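PDB 4PCH: VP1 from Polyomavirus HPyV7, which probably serves as the major structural protein of the viral capsid, its pentamers building the icosahedral shell that attaches to host cells. Local coordinates for residues 95-100 / 253-258; 109-114 / 241-246. All blocks are in the same frame, centred on the assembly; numbering follows the deposited sequence.

Overall arrangement
Both contacts lie at one end of the VP1 jelly roll. Contact 1 sets the loop after strand 79-93 against the beginning of strand 253-271 and the turn at Tyr258; contact 2 joins loop to loop, setting residues 109-114 against the connection between strands 224-236 and 253-271. Along the chain the order is 95-100, 109-114, 241-246, 253-258, so contact 2 falls within the interval that contact 1 spans. Their centres lie about 12 Å apart, and they touch directly: Gln97 and Gln255 both pack on Ile113, and Met98 on Leu110. Both are buried and reach a second subunit, which places this end of the sandwich in the pentamer interface.

Contact 1: residues 95-100 / 253-258; sequences APQMAS and TVQAGY
Ala95 opens the contact by lying against the ring of Tyr258: its CB is 3.9 Å from Tyr258 CE2, and its backbone N comes within 3.7 Å of the same Tyr258 CE2, obliquely to the ring. Two residues on, Gln97 supplies the polar link. Its amide NE2 donates to Tyr258 OH at 2.9 Å with an N-H...O angle of 157°, the hydroxyl oxygen lying in the amide plane while the ring stands almost perpendicular to that plane, at 85°. Gln97 NE2 also donates to Ala95 O at 2.9 Å, approaching from above that carbonyl's plane. The bend at chi2 (-66°) folds the chain so that one nitrogen serves both acceptors. Ser100 OG donates a hydrogen bond to Gln97 OE1 (2.7 Å) and completes a three-bond grip that should fix the amide's rotation. The Gln255 amide passes nearby without bonding to Gln97; its NE2 donates to Ala256 O, and Arg43 holds its OE1. Gln97 and Tyr258 pack on Pro135 and Ile133 of a second subunit. Gln97 thus joins the loop after strand 79-93 to the turn at Tyr258 that interrupts strand 253-271 of the VP1 jelly roll, beside the subunit interface.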
ATOM      1  N   ALA B  95      14.294  12.156  10.141  1.00 10.31           N
ATOM      2  CA  ALA B  95      14.901  11.044  10.860  1.00 11.36           C
ATOM      3  C   ALA B  95      13.856  10.339  11.724  1.00 10.85           C
ATOM      4  O   ALA B  95      12.846  10.935  12.125  1.00 11.61           O
ATOM      5  CB  ALA B  95      16.027  11.546  11.724  1.00 12.06           C
ATOM      6  N   PRO B  96      14.085   9.062  12.021  1.00 10.96           N
ATOM      7  CA  PRO B  96      13.180   8.406  12.978  1.00 11.29           C
ATOM      8  C   PRO B  96      13.191   9.092  14.340  1.00 12.18           C
ATOM      9  O   PRO B  96      14.279   9.460  14.844  1.00 14.31           O
ATOM     10  CB  PRO B  96      13.756   7.003  13.087  1.00 12.71           C
ATOM     11  CG  PRO B  96      15.191   7.150  12.680  1.00 11.65           C
ATOM     12  CD  PRO B  96      15.190   8.182  11.618  1.00 10.65           C
ATOM     13  N   GLN B  97      12.002   9.233  14.938  1.00 11.85           N
ATOM     14  CA  GLN B  97      11.857   9.874  16.230  1.00 11.28           C
ATOM     15  C   GLN B  97      11.631   8.827  17.313  1.00 10.91           C
ATOM     16  O   GLN B  97      10.643   8.116  17.281  1.00 11.81           O
ATOM     17  CB  GLN B  97      10.686  10.829  16.185  1.00 11.35           C
ATOM     18  CG  GLN B  97      10.761  11.850  15.074  1.00 11.41           C
ATOM     19  CD  GLN B  97      11.911  12.825  15.240  1.00 11.45           C
ATOM     20  OE1 GLN B  97      12.115  13.417  16.326  1.00 12.79           O
ATOM     21  NE2 GLN B  97      12.671  13.019  14.160  1.00 11.69           N
ATOM     22  N   MET B  98      12.516   8.794  18.298  1.00 10.81           N
ATOM     23  CA  MET B  98      12.503   7.775  19.339  0.50 10.89           C
ATOM     24  C   MET B  98      12.462   8.488  20.701  1.00 11.61           C
ATOM     25  O   MET B  98      11.399   8.935  21.139  1.00 11.62           O
ATOM     26  CB  MET B  98      13.743   6.880  19.181  0.50 11.92           C
ATOM     27  CG  MET B  98      13.863   6.173  17.841  0.50 12.14           C
ATOM     28  SD  MET B  98      12.833   4.696  17.833  0.50 12.96           S
ATOM     29  CE  MET B  98      13.822   3.637  18.866  0.50 13.05           C
ATOM     30  N   ALA B  99      13.611   8.646  21.360  1.00 12.00           N
ATOM     31  CA  ALA B  99      13.616   9.386  22.659  1.00 13.51           C
ATOM     32  C   ALA B  99      13.035  10.789  22.522  1.00 14.03           C
ATOM     33  O   ALA B  99      12.474  11.325  23.463  1.00 13.73           O
ATOM     34  CB  ALA B  99      15.010   9.475  23.274  1.00 14.09           C
ATOM     35  N   SER B 100      13.116  11.362  21.327  1.00 12.65           N
ATOM     36  CA  SER B 100      12.648  12.704  21.115  1.00 13.55           C
ATOM     37  C   SER B 100      11.136  12.879  21.262  1.00 13.51           C
ATOM     38  O   SER B 100      10.680  14.015  21.377  1.00 13.49           O
ATOM     39  CB  SER B 100      13.013  13.140  19.705  1.00 10.85           C
ATOM     40  OG  SER B 100      12.305  12.362  18.758  1.00 11.91           O
ATOM     41  N   THR B 253       2.403  18.429  20.154  1.00 12.14           N
ATOM     42  CA  THR B 253       3.007  19.405  19.275  1.00 12.51           C
ATOM     43  C   THR B 253       3.037  18.875  17.845  1.00 11.69           C
ATOM     44  O   THR B 253       3.236  17.687  17.631  1.00 11.44           O
ATOM     45  CB  THR B 253       4.420  19.637  19.817  1.00 17.47           C
ATOM     46  OG1 THR B 253       4.319  20.348  21.083  1.00 16.94           O
ATOM     47  CG2 THR B 253       5.232  20.396  18.897  1.00 16.56           C
ATOM     48  N   VAL B 254       2.886  19.740  16.861  1.00 11.18           N
ATOM     49  CA  VAL B 254       3.059  19.310  15.468  1.00 10.03           C
ATOM     50  C   VAL B 254       4.519  19.037  15.137  1.00 12.08           C
ATOM     51  O   VAL B 254       5.410  19.852  15.434  1.00 12.44           O
ATOM     52  CB  VAL B 254       2.470  20.351  14.496  1.00 11.53           C
ATOM     53  CG1 VAL B 254       2.782  19.974  13.068  1.00 11.82           C
ATOM     54  CG2 VAL B 254       0.986  20.487  14.742  1.00 11.95           C
ATOM     55  N   GLN B 255       4.761  17.893  14.499  1.00 10.79           N
ATOM     56  CA  GLN B 255       6.066  17.539  13.952  1.00 10.21           C
ATOM     57  C   GLN B 255       6.074  17.771  12.480  1.00 10.20           C
ATOM     58  O   GLN B 255       5.308  17.144  11.733  1.00 10.11           O
ATOM     59  CB  GLN B 255       6.398  16.054  14.212  1.00 10.38           C
ATOM     60  CG  GLN B 255       7.710  15.576  13.588  1.00 11.59           C
ATOM     61  CD  GLN B 255       8.906  16.118  14.318  1.00 10.87           C
ATOM     62  OE1 GLN B 255       9.186  15.742  15.493  1.00 12.06           O
ATOM     63  NE2 GLN B 255       9.621  17.019  13.670  1.00 11.62           N
ATOM     64  N   ALA B 256       6.954  18.672  12.038  1.00 10.09           N
ATOM     65  CA  ALA B 256       7.150  18.890  10.616  1.00  9.82           C
ATOM     66  C   ALA B 256       8.420  18.215  10.130  1.00 11.64           C
ATOM     67  O   ALA B 256       9.254  17.770  10.913  1.00 11.85           O
ATOM     68  CB  ALA B 256       7.206  20.395  10.320  1.00 10.52           C
ATOM     69  N   GLY B 257       8.570  18.113   8.816  1.00 10.73           N
ATOM     70  CA  GLY B 257       9.869  17.734   8.249  1.00 10.77           C
ATOM     71  C   GLY B 257      10.941  18.718   8.657  1.00 11.44           C
ATOM     72  O   GLY B 257      10.651  19.844   9.033  1.00 11.73           O
ATOM     73  N   TYR B 258      12.198  18.282   8.604  1.00  9.98           N
ATOM     74  CA  TYR B 258      13.325  19.143   8.899  1.00  9.24           C
ATOM     75  C   TYR B 258      13.596  20.150   7.798  1.00 10.67           C
ATOM     76  O   TYR B 258      14.318  21.131   7.982  1.00 13.69           O
ATOM     77  CB  TYR B 258      14.552  18.275   9.050  1.00 10.80           C
ATOM     78  CG  TYR B 258      14.544  17.310  10.214  1.00 10.77           C
ATOM     79  CD1 TYR B 258      13.748  17.525  11.356  1.00 11.79           C
ATOM     80  CD2 TYR B 258      15.441  16.256  10.234  1.00 11.05           C
ATOM     81  CE1 TYR B 258      13.824  16.662  12.438  1.00 10.97           C
ATOM     82  CE2 TYR B 258      15.545  15.407  11.337  1.00 10.58           C
ATOM     83  CZ  TYR B 258      14.730  15.619  12.434  1.00 11.72           C
ATOM     84  OH  TYR B 258      14.879  14.766  13.507  1.00 12.15           O
TER

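Contact 2: residues 109-114 / 241-246; sequences TLAGIE and LPTLSA
Thr243 meets Ala111 through methyl groups, with Thr243 CG2 only 3.4 Å from Ala111 CB, tighter than ordinary van der Waals contact. The threonine torsion explains the division of labour: with OG1 anti to the backbone N (chi1 -168°), CG2 takes the position between the N and the carbonyl carbon and faces the alanine, while OG1 accepts a hydrogen bond from Arg252. Leu244 follows; both its methyls lie beside Glu114 OE2, and CD1 also reaches Ala111. Leu244 CD1 is 3.9 Å from Ala111 CB, so the alanine methyl is touched by both consecutive residues. Leu244 CD2 lies 3.8 Å from Glu114 OE2, and CD1 is at nearly the same distance from that oxygen. The leucine and glutamate chains come from opposite directions, and the bend of Glu114 at chi2 (-73°) brings its carboxylate beside the branched end of Leu244. The methyls thus flank a carboxylate oxygen, OE2, that is already engaged in a salt bridge with Arg252. The same arginine holds a residue from each segment, joining them indirectly through its guanidinium group. Glu114 packs on Gly193 of a second subunit, and Leu244 on Thr109 of a third. The arrangement is loop-to-loop packing at one end of the VP1 jelly roll, where connections between sandwich strands meet neighbouring subunits of the pentamer.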
ATOM      1  N   THR B 109       5.941   1.561  25.938  1.00 14.44           N
ATOM      2  CA  THR B 109       6.976   1.789  24.916  1.00 14.02           C
ATOM      3  C   THR B 109       7.023   3.220  24.442  1.00 13.59           C
ATOM      4  O   THR B 109       6.259   4.076  24.895  1.00 13.43           O
ATOM      5  CB  THR B 109       6.884   0.747  23.757  1.00 16.16           C
ATOM      6  OG1 THR B 109       8.117   0.705  22.982  1.00 14.45           O
ATOM      7  CG2 THR B 109       5.724   1.067  22.828  1.00 16.36           C
ATOM      8  N   LEU B 110       7.993   3.523  23.590  1.00 13.33           N
ATOM      9  CA  LEU B 110       8.058   4.825  22.953  1.00 12.52           C
ATOM     10  C   LEU B 110       6.780   5.148  22.206  1.00 13.06           C
ATOM     11  O   LEU B 110       6.122   4.278  21.680  1.00 13.32           O
ATOM     12  CB  LEU B 110       9.243   4.890  21.981  1.00 12.05           C
ATOM     13  CG  LEU B 110      10.616   4.662  22.624  1.00 15.04           C
ATOM     14  CD1 LEU B 110      11.680   4.780  21.533  1.00 15.82           C
ATOM     15  CD2 LEU B 110      10.909   5.633  23.746  1.00 14.72           C
ATOM     16  N   ALA B 111       6.403   6.408  22.210  1.00 11.32           N
ATOM     17  CA  ALA B 111       5.208   6.866  21.508  1.00 13.35           C
ATOM     18  C   ALA B 111       5.409   7.051  20.011  1.00 12.83           C
ATOM     19  O   ALA B 111       4.524   6.737  19.196  1.00 12.35           O
ATOM     20  CB  ALA B 111       4.756   8.189  22.141  1.00 12.61           C
ATOM     21  N   GLY B 112       6.579   7.568  19.633  1.00 11.28           N
ATOM     22  CA  GLY B 112       6.849   7.946  18.256  1.00 10.97           C
ATOM     23  C   GLY B 112       5.933   9.029  17.716  1.00 11.74           C
ATOM     24  O   GLY B 112       5.094   9.591  18.441  1.00 11.98           O
ATOM     25  N   ILE B 113       6.100   9.328  16.436  1.00  9.79           N
ATOM     26  CA  ILE B 113       5.240  10.293  15.752  1.00 10.19           C
ATOM     27  C   ILE B 113       3.998   9.596  15.252  1.00 10.20           C
ATOM     28  O   ILE B 113       4.084   8.504  14.686  1.00 11.04           O
ATOM     29  CB  ILE B 113       5.951  10.926  14.545  1.00 11.70           C
ATOM     30  CG1 ILE B 113       7.263  11.589  14.978  1.00 12.18           C
ATOM     31  CG2 ILE B 113       5.024  11.888  13.823  1.00 11.84           C
ATOM     32  CD1 ILE B 113       7.091  12.748  15.940  1.00 12.61           C
ATOM     33  N   GLU B 114       2.835  10.212  15.419  1.00 10.45           N
ATOM     34  CA  GLU B 114       1.620   9.700  14.797  1.00 10.94           C
ATOM     35  C   GLU B 114       0.597  10.801  14.640  1.00 10.78           C
ATOM     36  O   GLU B 114       0.688  11.829  15.281  1.00 13.15           O
ATOM     37  CB  GLU B 114       0.984   8.528  15.583  1.00 12.24           C
ATOM     38  CG  GLU B 114       0.635   8.849  17.040  1.00 12.07           C
ATOM     39  CD  GLU B 114       1.861   8.958  17.956  1.00 15.69           C
ATOM     40  OE1 GLU B 114       2.688   8.030  17.935  1.00 14.02           O
ATOM     41  OE2 GLU B 114       2.000   9.958  18.710  1.00 13.24           O
ATOM     42  N   LEU B 241       9.215  12.118  28.344  1.00 15.14           N
ATOM     43  CA  LEU B 241       8.016  12.420  29.148  1.00 16.67           C
ATOM     44  C   LEU B 241       6.811  11.624  28.656  1.00 13.62           C
ATOM     45  O   LEU B 241       6.766  11.220  27.488  1.00 14.48           O
ATOM     46  CB  LEU B 241       7.699  13.917  29.073  1.00 15.30           C
ATOM     47  CG  LEU B 241       8.665  14.821  29.860  1.00 17.52           C
ATOM     48  CD1 LEU B 241       8.448  16.282  29.482  1.00 18.66           C
ATOM     49  CD2 LEU B 241       8.525  14.591  31.357  1.00 21.78           C
ATOM     50  N   PRO B 242       5.815  11.446  29.522  1.00 14.61           N
ATOM     51  CA  PRO B 242       4.663  10.659  29.099  1.00 14.07           C
ATOM     52  C   PRO B 242       3.803  11.424  28.122  1.00 13.67           C
ATOM     53  O   PRO B 242       3.679  12.657  28.185  1.00 14.29           O
ATOM     54  CB  PRO B 242       3.914  10.360  30.398  1.00 15.07           C
ATOM     55  CG  PRO B 242       4.323  11.442  31.324  1.00 16.76           C
ATOM     56  CD  PRO B 242       5.713  11.869  30.931  1.00 15.49           C
ATOM     57  N   THR B 243       3.230  10.681  27.193  1.00 13.11           N
ATOM     58  CA  THR B 243       2.336  11.247  26.202  1.00 12.17           C
ATOM     59  C   THR B 243       1.258  10.237  25.822  1.00 13.30           C
ATOM     60  O   THR B 243       1.212   9.134  26.353  1.00 14.08           O
ATOM     61  CB  THR B 243       3.103  11.834  24.996  1.00 12.89           C
ATOM     62  OG1 THR B 243       2.238  12.625  24.177  1.00 12.36           O
ATOM     63  CG2 THR B 243       3.774  10.762  24.168  1.00 11.86           C
ATOM     64  N   LEU B 244       0.398  10.644  24.897  1.00 13.32           N
ATOM     65  CA  LEU B 244      -0.745   9.860  24.467  1.00 14.78           C
ATOM     66  C   LEU B 244      -1.656   9.451  25.626  1.00 16.28           C
ATOM     67  O   LEU B 244      -2.252   8.372  25.631  1.00 16.24           O
ATOM     68  CB  LEU B 244      -0.320   8.651  23.624  1.00 14.33           C
ATOM     69  CG  LEU B 244       0.296   8.973  22.272  1.00 15.95           C
ATOM     70  CD1 LEU B 244       0.890   7.698  21.692  1.00 16.27           C
ATOM     71  CD2 LEU B 244      -0.686   9.626  21.311  1.00 14.52           C
ATOM     72  N   SER B 245      -1.813  10.366  26.575  1.00 16.45           N
ATOM     73  CA  SER B 245      -2.679  10.179  27.718  1.00 21.08           C
ATOM     74  C   SER B 245      -3.277  11.558  28.023  1.00 17.30           C
ATOM     75  O   SER B 245      -2.628  12.576  27.778  1.00 17.47           O
ATOM     76  CB  SER B 245      -1.859   9.644  28.910  1.00 21.81           C
ATOM     77  OG  SER B 245      -2.694   9.151  29.906  1.00 27.32           O
ATOM     78  N   ALA B 246      -4.500  11.561  28.541  1.00 20.38           N
ATOM     79  CA  ALA B 246      -5.304  12.770  28.753  1.00 23.30           C
ATOM     80  C   ALA B 246      -4.542  13.899  29.466  1.00 21.28           C
ATOM     81  O   ALA B 246      -4.601  15.049  29.036  1.00 21.63           O
ATOM     82  CB  ALA B 246      -6.549  12.428  29.542  1.00 29.48           C
TER